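Local coordinates for protein putative short-chain oxidoreductase (Thermus thermophilus, PDB 2YUT) that binds NADP in a Rossmann fold and is probably an oxidoreductase of the short-chain dehydrogenase/reductase family, at residues H72-A77 with L98-F103; A49-E54 with K58-E63; A143-A148 with L159-L164; G10-A15 with P165-G170. All coordinates share one frame; numbering follows the deposited sequence.

Contact 1 (H72-A77 with L98-F103). With NAP (NADP nicotinamide-adenine-dinucleotide phosphate), chain B.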
# COMPACT_ATOMS: atom_id res chain seq x y z
N HIS A 72 9.77 10.67 -10.35
CA HIS A 72 9.86 9.22 -10.17
C HIS A 72 8.84 8.51 -11.07
O HIS A 72 7.77 8.09 -10.61
CB HIS A 72 9.60 8.90 -8.69
CG HIS A 72 10.01 7.52 -8.27
ND1 HIS A 72 11.32 7.11 -8.21
CD2 HIS A 72 9.27 6.46 -7.86
CE1 HIS A 72 11.37 5.86 -7.78
NE2 HIS A 72 10.14 5.45 -7.55
N ALA A 73 9.17 8.38 -12.35
CA ALA A 73 8.29 7.74 -13.32
C ALA A 73 8.56 6.24 -13.32
O ALA A 73 8.79 5.63 -14.37
CB ALA A 73 8.53 8.33 -14.72
N VAL A 74 8.52 5.66 -12.13
CA VAL A 74 8.80 4.24 -11.94
C VAL A 74 7.56 3.42 -11.62
O VAL A 74 6.68 3.84 -10.87
CB VAL A 74 9.83 4.07 -10.80
CG1 VAL A 74 10.06 2.60 -10.51
CG2 VAL A 74 11.13 4.74 -11.19
N GLY A 75 7.49 2.23 -12.21
CA GLY A 75 6.36 1.37 -11.98
C GLY A 75 6.37 0.15 -12.87
O GLY A 75 7.24 -0.02 -13.72
N LYS A 76 5.36 -0.70 -12.67
CA LYS A 76 5.17 -1.93 -13.42
C LYS A 76 3.69 -2.25 -13.33
O LYS A 76 3.02 -1.82 -12.39
CB LYS A 76 6.00 -3.06 -12.81
CG LYS A 76 7.41 -3.14 -13.34
CD LYS A 76 7.42 -3.72 -14.75
CE LYS A 76 8.75 -3.47 -15.45
NZ LYS A 76 8.95 -2.02 -15.72
N ALA A 77 3.18 -3.01 -14.28
CA ALA A 77 1.76 -3.35 -14.27
C ALA A 77 1.57 -4.85 -14.34
O ALA A 77 2.47 -5.59 -14.75
CB ALA A 77 1.05 -2.66 -15.42
N LEU A 98 6.16 1.31 -4.53
CA LEU A 98 6.40 1.89 -3.21
C LEU A 98 7.83 1.89 -2.69
O LEU A 98 8.33 2.93 -2.25
CB LEU A 98 5.49 1.21 -2.17
CG LEU A 98 5.61 1.68 -0.72
CD1 LEU A 98 5.16 3.13 -0.61
CD2 LEU A 98 4.76 0.79 0.19
N LEU A 99 8.49 0.74 -2.71
CA LEU A 99 9.85 0.67 -2.21
C LEU A 99 10.80 1.55 -3.00
O LEU A 99 11.66 2.21 -2.42
CB LEU A 99 10.34 -0.79 -2.19
CG LEU A 99 9.54 -1.74 -1.29
CD1 LEU A 99 10.28 -3.07 -1.20
CD2 LEU A 99 9.38 -1.15 0.11
N THR A 100 10.65 1.59 -4.33
CA THR A 100 11.52 2.43 -5.14
C THR A 100 11.37 3.88 -4.69
O THR A 100 12.36 4.58 -4.50
CB THR A 100 11.17 2.34 -6.65
OG1 THR A 100 9.83 2.78 -6.86
CG2 THR A 100 11.34 0.91 -7.16
N ALA A 101 10.12 4.31 -4.52
CA ALA A 101 9.80 5.67 -4.10
C ALA A 101 10.29 5.97 -2.69
O ALA A 101 10.85 7.04 -2.43
CB ALA A 101 8.29 5.90 -4.18
N ALA A 102 10.08 5.03 -1.78
CA ALA A 102 10.49 5.19 -0.39
C ALA A 102 12.02 5.28 -0.27
O ALA A 102 12.54 6.14 0.43
CB ALA A 102 9.95 4.04 0.47
N PHE A 103 12.74 4.39 -0.96
CA PHE A 103 14.20 4.44 -0.90
C PHE A 103 14.74 5.72 -1.53
O PHE A 103 15.65 6.35 -1.00
CB PHE A 103 14.82 3.21 -1.58
CG PHE A 103 14.49 1.90 -0.90
CD1 PHE A 103 14.15 1.86 0.45
CD2 PHE A 103 14.53 0.70 -1.61
CE1 PHE A 103 13.86 0.65 1.09
CE2 PHE A 103 14.24 -0.52 -0.99
CZ PHE A 103 13.91 -0.54 0.37
PA NAP B . 6.78 2.17 -18.26
O1A NAP B . 6.65 0.57 -18.15
O2A NAP B . 6.81 2.65 -19.67
O5B NAP B . 8.12 2.56 -17.47
C5B NAP B . 8.35 2.05 -16.15
C4B NAP B . 9.69 2.53 -15.62
O4B NAP B . 9.87 2.01 -14.29
C3B NAP B . 10.84 1.97 -16.47
O3B NAP B . 11.84 2.97 -16.66
C2B NAP B . 11.38 0.85 -15.59
O2B NAP B . 12.78 0.69 -15.84
C1B NAP B . 11.22 1.53 -14.23
N9A NAP B . 11.39 0.55 -13.14
C8A NAP B . 10.59 -0.48 -12.90
N7A NAP B . 11.06 -1.17 -11.86
C5A NAP B . 12.17 -0.57 -11.44
C6A NAP B . 13.09 -0.83 -10.43
N6A NAP B . 12.93 -1.88 -9.63
N1A NAP B . 14.13 -0.01 -10.28
C2A NAP B . 14.30 1.04 -11.07
N3A NAP B . 13.44 1.31 -12.04
C4A NAP B . 12.38 0.53 -12.25
O3 NAP B . 5.55 2.76 -17.40
PN NAP B . 5.02 4.27 -17.56
O1N NAP B . 3.75 4.26 -18.33
O2N NAP B . 6.11 5.16 -18.01
O5D NAP B . 4.63 4.67 -16.05
C5D NAP B . 5.42 5.59 -15.30
C4D NAP B . 4.77 5.92 -13.95
O4D NAP B . 3.46 6.46 -14.24
C3D NAP B . 4.54 4.65 -13.13
O3D NAP B . 4.48 4.94 -11.74
C2D NAP B . 3.17 4.21 -13.64
O2D NAP B . 2.51 3.36 -12.69
C1D NAP B . 2.49 5.58 -13.64
N1N NAP B . 1.20 5.59 -14.36
C2N NAP B . 1.13 5.13 -15.68
C3N NAP B . -0.09 5.14 -16.35
C7N NAP B . -0.17 4.65 -17.79
O7N NAP B . -1.25 4.47 -18.35
N7N NAP B . 1.01 4.42 -18.37
C4N NAP B . -1.23 5.60 -15.71
C5N NAP B . -1.17 6.06 -14.40
C6N NAP B . 0.04 6.06 -13.72
P2B NAP B . 13.34 -0.35 -16.94
O1X NAP B . 12.34 -0.29 -18.20
O2X NAP B . 14.74 0.28 -17.43
O3X NAP B . 13.48 -1.72 -16.40
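The imidazole of H72 overlaps T100 and A101 on one turn of helix 89-107. NE2 gives its hydrogen to T100 OG1 at 2.8 Å, a nearly straight bond (N-H...O 164°) with the hydroxyl oxygen lying in the ring plane. CG stands anti to the backbone N of H72 (chi1 -165°), which swings the ring off the end of strand 67-72 to meet T100 edge-on. Beside that bond, H72 CD2 rests on A101 CB at 3.8 Å. The bond at NE2 and a weaker one from ND1 to T6 OG1 set the rotation of the ring. T100 OG1 is also bonded to A96 O one turn earlier. A leucine in place of H72 would probably leave T100 and T6 without their imidazole partner. V74 CG2 sits 3.6 Å above one face of the H72 ring, toward its rim, and V74 CG1 lies 3.6 Å from N9A of the NADP adenine. The backbone carries the rest: V74 O accepts from the cofactor's O3D at 2.6 Å, and G75 N donates to O4B. This buried join of a strand's end to the following helix lines the NADP cleft at the C-terminal edge of a Rossmann-fold sheet.

Contact 2 (A49-E54 with K58-E63). With NAP (NADP nicotinamide-adenine-dinucleotide phosphate), chain B.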
# COMPACT_ATOMS: atom_id res chain seq x y z
N ALA A 49 20.27 1.77 -12.34
CA ALA A 49 20.11 1.17 -11.01
C ALA A 49 18.77 0.46 -10.81
O ALA A 49 17.81 0.69 -11.55
CB ALA A 49 20.27 2.24 -9.95
N ASP A 50 18.73 -0.42 -9.82
CA ASP A 50 17.51 -1.13 -9.46
C ASP A 50 17.10 -0.42 -8.18
O ASP A 50 17.66 -0.69 -7.12
CB ASP A 50 17.79 -2.61 -9.16
CG ASP A 50 16.55 -3.35 -8.68
OD1 ASP A 50 15.53 -2.70 -8.34
OD2 ASP A 50 16.59 -4.60 -8.64
N LEU A 51 16.13 0.48 -8.26
CA LEU A 51 15.72 1.26 -7.10
C LEU A 51 14.98 0.48 -6.01
O LEU A 51 14.66 1.04 -4.96
CB LEU A 51 14.89 2.47 -7.56
CG LEU A 51 15.70 3.39 -8.50
CD1 LEU A 51 14.85 4.56 -8.96
CD2 LEU A 51 16.94 3.90 -7.77
N ALA A 52 14.74 -0.81 -6.24
CA ALA A 52 14.08 -1.64 -5.24
C ALA A 52 15.17 -2.13 -4.29
O ALA A 52 14.89 -2.70 -3.24
CB ALA A 52 13.37 -2.83 -5.90
N ASP A 53 16.42 -1.90 -4.69
CA ASP A 53 17.58 -2.26 -3.88
C ASP A 53 18.01 -0.95 -3.22
O ASP A 53 18.59 -0.08 -3.87
CB ASP A 53 18.71 -2.80 -4.76
CG ASP A 53 19.92 -3.24 -3.95
OD1 ASP A 53 20.47 -2.43 -3.17
OD2 ASP A 53 20.34 -4.41 -4.10
N GLU A 54 17.71 -0.81 -1.93
CA GLU A 54 18.03 0.42 -1.22
C GLU A 54 19.47 0.91 -1.34
O GLU A 54 19.70 2.12 -1.41
CB GLU A 54 17.66 0.31 0.26
CG GLU A 54 17.99 1.57 1.03
CD GLU A 54 17.54 1.52 2.46
OE1 GLU A 54 17.30 0.41 2.97
OE2 GLU A 54 17.44 2.60 3.08
N LYS A 58 20.41 4.51 -2.70
CA LYS A 58 21.25 5.40 -1.90
C LYS A 58 22.47 5.91 -2.65
O LYS A 58 22.81 7.09 -2.56
CB LYS A 58 21.71 4.68 -0.63
CG LYS A 58 22.69 5.50 0.20
CD LYS A 58 23.11 4.77 1.47
CE LYS A 58 24.09 5.61 2.26
NZ LYS A 58 24.47 4.98 3.55
N ALA A 59 23.14 5.03 -3.37
CA ALA A 59 24.33 5.42 -4.13
C ALA A 59 23.95 6.37 -5.28
O ALA A 59 24.72 7.26 -5.62
CB ALA A 59 25.04 4.19 -4.68
N LEU A 60 22.77 6.18 -5.86
CA LEU A 60 22.31 7.03 -6.96
C LEU A 60 22.08 8.46 -6.46
O LEU A 60 22.57 9.42 -7.05
CB LEU A 60 21.00 6.50 -7.56
CG LEU A 60 20.24 7.47 -8.48
CD1 LEU A 60 21.08 7.78 -9.71
CD2 LEU A 60 18.89 6.86 -8.88
N LEU A 61 21.32 8.58 -5.37
CA LEU A 61 21.00 9.89 -4.80
C LEU A 61 22.20 10.63 -4.22
O LEU A 61 22.27 11.86 -4.31
CB LEU A 61 19.91 9.76 -3.73
CG LEU A 61 18.46 9.68 -4.23
CD1 LEU A 61 18.15 10.89 -5.11
CD2 LEU A 61 18.23 8.40 -5.01
N GLU A 62 23.16 9.91 -3.64
CA GLU A 62 24.33 10.58 -3.09
C GLU A 62 25.17 11.13 -4.24
O GLU A 62 25.77 12.20 -4.14
CB GLU A 62 25.17 9.61 -2.24
CG GLU A 62 24.38 9.01 -1.09
CD GLU A 62 25.24 8.31 -0.06
OE1 GLU A 62 26.08 7.47 -0.44
OE2 GLU A 62 25.07 8.60 1.15
N GLU A 63 25.18 10.41 -5.36
CA GLU A 63 25.92 10.83 -6.54
C GLU A 63 25.24 12.02 -7.24
O GLU A 63 25.92 12.93 -7.69
CB GLU A 63 26.04 9.66 -7.51
CG GLU A 63 26.79 9.99 -8.79
CD GLU A 63 28.13 10.66 -8.52
OE1 GLU A 63 28.89 10.16 -7.67
OE2 GLU A 63 28.41 11.70 -9.17
PA NAP B . 6.78 2.17 -18.26
O1A NAP B . 6.65 0.57 -18.15
O2A NAP B . 6.81 2.65 -19.67
O5B NAP B . 8.12 2.56 -17.47
C5B NAP B . 8.35 2.05 -16.15
C4B NAP B . 9.69 2.53 -15.62
O4B NAP B . 9.87 2.01 -14.29
C3B NAP B . 10.84 1.97 -16.47
O3B NAP B . 11.84 2.97 -16.66
C2B NAP B . 11.38 0.85 -15.59
O2B NAP B . 12.78 0.69 -15.84
C1B NAP B . 11.22 1.53 -14.23
N9A NAP B . 11.39 0.55 -13.14
C8A NAP B . 10.59 -0.48 -12.90
N7A NAP B . 11.06 -1.17 -11.86
C5A NAP B . 12.17 -0.57 -11.44
C6A NAP B . 13.09 -0.83 -10.43
N6A NAP B . 12.93 -1.88 -9.63
N1A NAP B . 14.13 -0.01 -10.28
C2A NAP B . 14.30 1.04 -11.07
N3A NAP B . 13.44 1.31 -12.04
C4A NAP B . 12.38 0.53 -12.25
O3 NAP B . 5.55 2.76 -17.40
PN NAP B . 5.02 4.27 -17.56
O1N NAP B . 3.75 4.26 -18.33
O2N NAP B . 6.11 5.16 -18.01
O5D NAP B . 4.63 4.67 -16.05
C5D NAP B . 5.42 5.59 -15.30
C4D NAP B . 4.77 5.92 -13.95
O4D NAP B . 3.46 6.46 -14.24
C3D NAP B . 4.54 4.65 -13.13
O3D NAP B . 4.48 4.94 -11.74
C2D NAP B . 3.17 4.21 -13.64
O2D NAP B . 2.51 3.36 -12.69
C1D NAP B . 2.49 5.58 -13.64
N1N NAP B . 1.20 5.59 -14.36
C2N NAP B . 1.13 5.13 -15.68
C3N NAP B . -0.09 5.14 -16.35
C7N NAP B . -0.17 4.65 -17.79
O7N NAP B . -1.25 4.47 -18.35
N7N NAP B . 1.01 4.42 -18.37
C4N NAP B . -1.23 5.60 -15.71
C5N NAP B . -1.17 6.06 -14.40
C6N NAP B . 0.04 6.06 -13.72
P2B NAP B . 13.34 -0.35 -16.94
O1X NAP B . 12.34 -0.29 -18.20
O2X NAP B . 14.74 0.28 -17.43
O3X NAP B . 13.48 -1.72 -16.40
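A type I beta turn from D50 to D53, closed by D53 N to D50 O, leads straight into helix 54-64, whose first turn is bonded from K58 N to E54 O at 2.8 Å. This is the adenine-binding loop of the Rossmann fold, in which D50 and L51 read the edge of the NADP base. D53 is the N-cap of the helix, its OD1 bonded to E56 N. D50 OD1 accepts from two sources: cofactor N6A at 3.0 Å, and A52 N, which approaches from above the carboxylate plane (37° out of it) and makes an Asx turn. CG of D50 is anti to its own N (chi1 176°), which carries the carboxylate out to the amino group of the base. With an alanine here, N6A and A52 N would probably lose their shared acceptor and the turn would be less firmly set. L51 N completes the reading of the base by donating to N1A at 2.9 Å. The L51 side chain then serves two neighbours: CB and CG lie close to N1A and C2A, out of the plane of the base, while farther out the L51 and L60 side chains run at a slant to each other. Beyond the turn, E54 OE2 is bonded to H107 NE2 of helix 89-107, tying the start of helix 54-64 to its neighbour. The apolar link between loop and helix is a single methyl pair, L51 CD2 against L60 CD2 at 3.7 Å.

Contact 3 (A143-A148 with L159-L164)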
# COMPACT_ATOMS: atom_id res chain seq x y z
N ALA A 143 -0.71 7.14 0.16
CA ALA A 143 -0.83 7.29 1.60
C ALA A 143 0.53 7.65 2.18
O ALA A 143 0.63 8.50 3.06
CB ALA A 143 -1.36 5.98 2.24
N TYR A 144 1.57 6.99 1.68
CA TYR A 144 2.92 7.24 2.16
C TYR A 144 3.31 8.71 1.96
O TYR A 144 3.84 9.36 2.87
CB TYR A 144 3.91 6.36 1.39
CG TYR A 144 5.29 6.33 1.99
CD1 TYR A 144 5.54 5.63 3.17
CD2 TYR A 144 6.36 6.96 1.36
CE1 TYR A 144 6.82 5.57 3.71
CE2 TYR A 144 7.65 6.91 1.89
CZ TYR A 144 7.87 6.21 3.07
OH TYR A 144 9.13 6.15 3.60
N LEU A 145 3.04 9.22 0.76
CA LEU A 145 3.37 10.60 0.42
C LEU A 145 2.58 11.64 1.20
O LEU A 145 3.13 12.66 1.61
CB LEU A 145 3.16 10.82 -1.09
CG LEU A 145 4.09 9.99 -1.98
CD1 LEU A 145 3.71 10.18 -3.45
CD2 LEU A 145 5.54 10.40 -1.75
N GLU A 146 1.29 11.39 1.41
CA GLU A 146 0.47 12.33 2.15
C GLU A 146 1.02 12.47 3.57
O GLU A 146 1.06 13.57 4.11
CB GLU A 146 -0.98 11.86 2.20
CG GLU A 146 -1.90 12.77 3.00
CD GLU A 146 -1.75 14.24 2.63
OE1 GLU A 146 -1.74 14.55 1.42
OE2 GLU A 146 -1.63 15.07 3.55
N ALA A 147 1.46 11.36 4.14
CA ALA A 147 2.00 11.35 5.49
C ALA A 147 3.35 12.07 5.54
O ALA A 147 3.64 12.79 6.49
CB ALA A 147 2.17 9.91 5.98
N ALA A 148 4.16 11.85 4.52
CA ALA A 148 5.49 12.44 4.43
C ALA A 148 5.45 13.92 4.03
O ALA A 148 6.45 14.62 4.17
CB ALA A 148 6.33 11.67 3.42
N LEU A 159 6.18 17.94 -2.13
CA LEU A 159 5.85 16.66 -2.73
C LEU A 159 4.60 16.87 -3.56
O LEU A 159 3.63 17.48 -3.11
CB LEU A 159 5.56 15.61 -1.65
CG LEU A 159 6.72 15.20 -0.73
CD1 LEU A 159 6.22 14.16 0.28
CD2 LEU A 159 7.86 14.63 -1.55
N VAL A 160 4.62 16.38 -4.80
CA VAL A 160 3.49 16.52 -5.70
C VAL A 160 3.01 15.13 -6.12
O VAL A 160 3.79 14.32 -6.62
CB VAL A 160 3.89 17.31 -6.97
CG1 VAL A 160 2.69 17.47 -7.89
CG2 VAL A 160 4.45 18.67 -6.57
N LEU A 161 1.73 14.86 -5.90
CA LEU A 161 1.15 13.58 -6.28
C LEU A 161 0.37 13.76 -7.58
O LEU A 161 -0.56 14.56 -7.66
CB LEU A 161 0.22 13.06 -5.17
CG LEU A 161 -0.37 11.65 -5.30
CD1 LEU A 161 -1.49 11.63 -6.31
CD2 LEU A 161 0.72 10.67 -5.69
N VAL A 162 0.76 13.01 -8.60
CA VAL A 162 0.10 13.11 -9.90
C VAL A 162 -0.81 11.91 -10.20
O VAL A 162 -0.42 10.76 -10.02
CB VAL A 162 1.13 13.22 -11.05
CG1 VAL A 162 0.40 13.27 -12.39
CG2 VAL A 162 2.01 14.45 -10.86
N ARG A 163 -2.02 12.21 -10.65
CA ARG A 163 -2.97 11.17 -11.04
C ARG A 163 -3.21 11.34 -12.53
O ARG A 163 -3.83 12.30 -12.98
CB ARG A 163 -4.28 11.29 -10.26
CG ARG A 163 -4.20 10.70 -8.86
CD ARG A 163 -5.52 10.86 -8.11
NE ARG A 163 -5.50 10.20 -6.81
CZ ARG A 163 -6.50 10.25 -5.94
NH1 ARG A 163 -7.60 10.93 -6.22
NH2 ARG A 163 -6.40 9.61 -4.78
N LEU A 164 -2.69 10.39 -13.31
CA LEU A 164 -2.82 10.43 -14.75
C LEU A 164 -3.85 9.44 -15.26
O LEU A 164 -4.07 8.40 -14.65
CB LEU A 164 -1.48 10.08 -15.41
CG LEU A 164 -0.27 11.01 -15.25
CD1 LEU A 164 0.97 10.31 -15.76
CD2 LEU A 164 -0.51 12.30 -16.01
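Helix 132-153 packs on strand 158-162, the outermost strand of the parallel Rossmann sheet within this chain, and the two are successive elements of the alpha/beta fold. Their short segments run roughly antiparallel, at 154°, with axes 9.1 Å apart. L145 stands at the centre of the contact and faces the strand. Its CD1 meets L161 CD2 at 3.8 Å, the two side chains crossing at about a right angle. L159, two residues before L161 and on the same side of the strand, sends CD1 in under the helix backbone: it lies 3.7 Å from L145 O and 4.0 Å from A148 CB. CG of L159 is anti to its carbonyl carbon (chi1 -65°), which aims the branch at the groove between L145 and A148, where the small alanine lets the methyl come close to the main chain. V160, pointing away from this helix, touches L196 of helix 185-196, which places the strand between two helical layers. Y144 and A148 also touch V82 of the second subunit. Between the two segments the side chains meet through methyls alone, and L159 CD1 also lies against the helix main chain, so the join rests on apolar packing without a polar bond across it.

Contact 4 (G10-A15 with P165-G170). With NAP (NADP nicotinamide-adenine-dinucleotide phosphate), chain B.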
# COMPACT_ATOMS: atom_id res chain seq x y z
N GLY A 10 11.37 4.54 -19.35
CA GLY A 10 9.97 4.22 -19.58
C GLY A 10 9.29 5.20 -20.52
O GLY A 10 9.93 6.12 -21.04
N GLY A 11 7.99 5.01 -20.75
CA GLY A 11 7.26 5.90 -21.64
C GLY A 11 7.18 7.33 -21.14
O GLY A 11 7.53 8.26 -21.87
N LEU A 12 6.73 7.51 -19.90
CA LEU A 12 6.63 8.85 -19.32
C LEU A 12 8.01 9.45 -19.06
O LEU A 12 8.25 10.62 -19.35
CB LEU A 12 5.85 8.82 -18.00
CG LEU A 12 4.33 9.04 -17.98
CD1 LEU A 12 4.01 10.41 -18.58
CD2 LEU A 12 3.64 7.93 -18.76
N GLY A 13 8.90 8.63 -18.50
CA GLY A 13 10.24 9.09 -18.18
C GLY A 13 10.97 9.68 -19.38
O GLY A 13 11.64 10.71 -19.26
N GLY A 14 10.84 9.01 -20.53
CA GLY A 14 11.47 9.48 -21.75
C GLY A 14 10.90 10.82 -22.20
O GLY A 14 11.64 11.68 -22.67
N ALA A 15 9.59 10.99 -22.04
CA ALA A 15 8.93 12.24 -22.43
C ALA A 15 9.42 13.37 -21.54
O ALA A 15 9.68 14.47 -22.01
CB ALA A 15 7.43 12.11 -22.32
N PRO A 165 -4.51 9.78 -16.37
CA PRO A 165 -5.50 8.86 -16.95
C PRO A 165 -4.62 7.86 -17.71
O PRO A 165 -3.39 7.92 -17.59
CB PRO A 165 -6.30 9.76 -17.88
CG PRO A 165 -5.24 10.72 -18.37
CD PRO A 165 -4.49 11.06 -17.10
N ALA A 166 -5.20 6.95 -18.47
CA ALA A 166 -4.37 6.00 -19.20
C ALA A 166 -3.42 6.73 -20.16
O ALA A 166 -3.79 7.73 -20.78
CB ALA A 166 -5.24 5.02 -19.98
N VAL A 167 -2.19 6.24 -20.25
CA VAL A 167 -1.16 6.81 -21.12
C VAL A 167 -0.58 5.66 -21.94
O VAL A 167 -0.30 4.59 -21.41
CB VAL A 167 -0.03 7.47 -20.29
CG1 VAL A 167 0.99 8.14 -21.20
CG2 VAL A 167 -0.62 8.50 -19.33
N ALA A 168 -0.40 5.88 -23.24
CA ALA A 168 0.11 4.85 -24.14
C ALA A 168 1.61 4.60 -23.99
O ALA A 168 2.42 5.28 -24.61
CB ALA A 168 -0.21 5.22 -25.60
N THR A 169 1.97 3.63 -23.15
CA THR A 169 3.37 3.29 -22.93
C THR A 169 3.49 1.77 -22.83
O THR A 169 2.49 1.05 -22.83
CB THR A 169 3.91 3.86 -21.60
OG1 THR A 169 3.30 3.17 -20.51
CG2 THR A 169 3.61 5.36 -21.50
N GLY A 170 4.73 1.30 -22.71
CA GLY A 170 4.97 -0.13 -22.60
C GLY A 170 4.42 -0.73 -21.31
O GLY A 170 4.41 -1.94 -21.15
PA NAP B . 6.78 2.17 -18.26
O1A NAP B . 6.65 0.57 -18.15
O2A NAP B . 6.81 2.65 -19.67
O5B NAP B . 8.12 2.56 -17.47
C5B NAP B . 8.35 2.05 -16.15
C4B NAP B . 9.69 2.53 -15.62
O4B NAP B . 9.87 2.01 -14.29
C3B NAP B . 10.84 1.97 -16.47
O3B NAP B . 11.84 2.97 -16.66
C2B NAP B . 11.38 0.85 -15.59
O2B NAP B . 12.78 0.69 -15.84
C1B NAP B . 11.22 1.53 -14.23
N9A NAP B . 11.39 0.55 -13.14
C8A NAP B . 10.59 -0.48 -12.90
N7A NAP B . 11.06 -1.17 -11.86
C5A NAP B . 12.17 -0.57 -11.44
C6A NAP B . 13.09 -0.83 -10.43
N6A NAP B . 12.93 -1.88 -9.63
N1A NAP B . 14.13 -0.01 -10.28
C2A NAP B . 14.30 1.04 -11.07
N3A NAP B . 13.44 1.31 -12.04
C4A NAP B . 12.38 0.53 -12.25
O3 NAP B . 5.55 2.76 -17.40
PN NAP B . 5.02 4.27 -17.56
O1N NAP B . 3.75 4.26 -18.33
O2N NAP B . 6.11 5.16 -18.01
O5D NAP B . 4.63 4.67 -16.05
C5D NAP B . 5.42 5.59 -15.30
C4D NAP B . 4.77 5.92 -13.95
O4D NAP B . 3.46 6.46 -14.24
C3D NAP B . 4.54 4.65 -13.13
O3D NAP B . 4.48 4.94 -11.74
C2D NAP B . 3.17 4.21 -13.64
O2D NAP B . 2.51 3.36 -12.69
C1D NAP B . 2.49 5.58 -13.64
N1N NAP B . 1.20 5.59 -14.36
C2N NAP B . 1.13 5.13 -15.68
C3N NAP B . -0.09 5.14 -16.35
C7N NAP B . -0.17 4.65 -17.79
O7N NAP B . -1.25 4.47 -18.35
N7N NAP B . 1.01 4.42 -18.37
C4N NAP B . -1.23 5.60 -15.71
C5N NAP B . -1.17 6.06 -14.40
C6N NAP B . 0.04 6.06 -13.72
P2B NAP B . 13.34 -0.35 -16.94
O1X NAP B . 12.34 -0.29 -18.20
O2X NAP B . 14.74 0.28 -17.43
O3X NAP B . 13.48 -1.72 -16.40
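L12 and V167 meet tip to tip, CD2 of the leucine against CG1 of the valine at 3.6 Å, and they form the tight, buried end of the contact. A188 of helix 185-196 touches both side chains and helps enclose the pair. Next to them, on the partly exposed side, T169 CG2 lies on the bare backbone of G11, 3.7 Å from its CA. A CB on G11 would run into this methyl, so this close approach probably depends on the glycine. T169 CG2 also reaches L12 CD2. This is the glycine-rich turn of the Rossmann fold, where the N-terminal end of helix 11-19 receives the cofactor diphosphate. G11 N donates to NADP O2A at 2.9 Å, almost straight at 170°. L12 N donates to NADP O2N at 3.1 Å, equally straight; the helix dipole probably adds to the attraction for the phosphates. From the other segment, T169 OG1 donates to O1N, the modelled 2.5 Å being too short to be taken literally. OG1 sits between the backbone N and the carbonyl carbon (chi1 70°), which turns it to the phosphate while CG2 faces the helix. V167 N holds the nicotinamide amide oxygen O7N at 2.8 Å, and V167 O takes a weak bond from N7N. Packing thins out past T169, where G170 is exposed to solvent and makes no contact with 10-15.

How the contacts relate
From the N terminus, the chain passes through strand 2-6 into the first half of contact 4, which is completed only at 165-170 and so encloses the other three. Within this long loop the contacts follow in series: contact 2 closes locally on helix 54-64, contact 1 joins the end of strand 67-72 to helix 89-107, and contact 3 sets helix 132-153 against the edge strand 158-162. None cross. Contacts 1, 2 and 4 all touch NADP, contact 2 at the adenine and contact 4 at the diphosphate and nicotinamide. F103 packs on 49-54, Y144 meets helix 89-107, and L164 touches L12, linking neighbours across the fold.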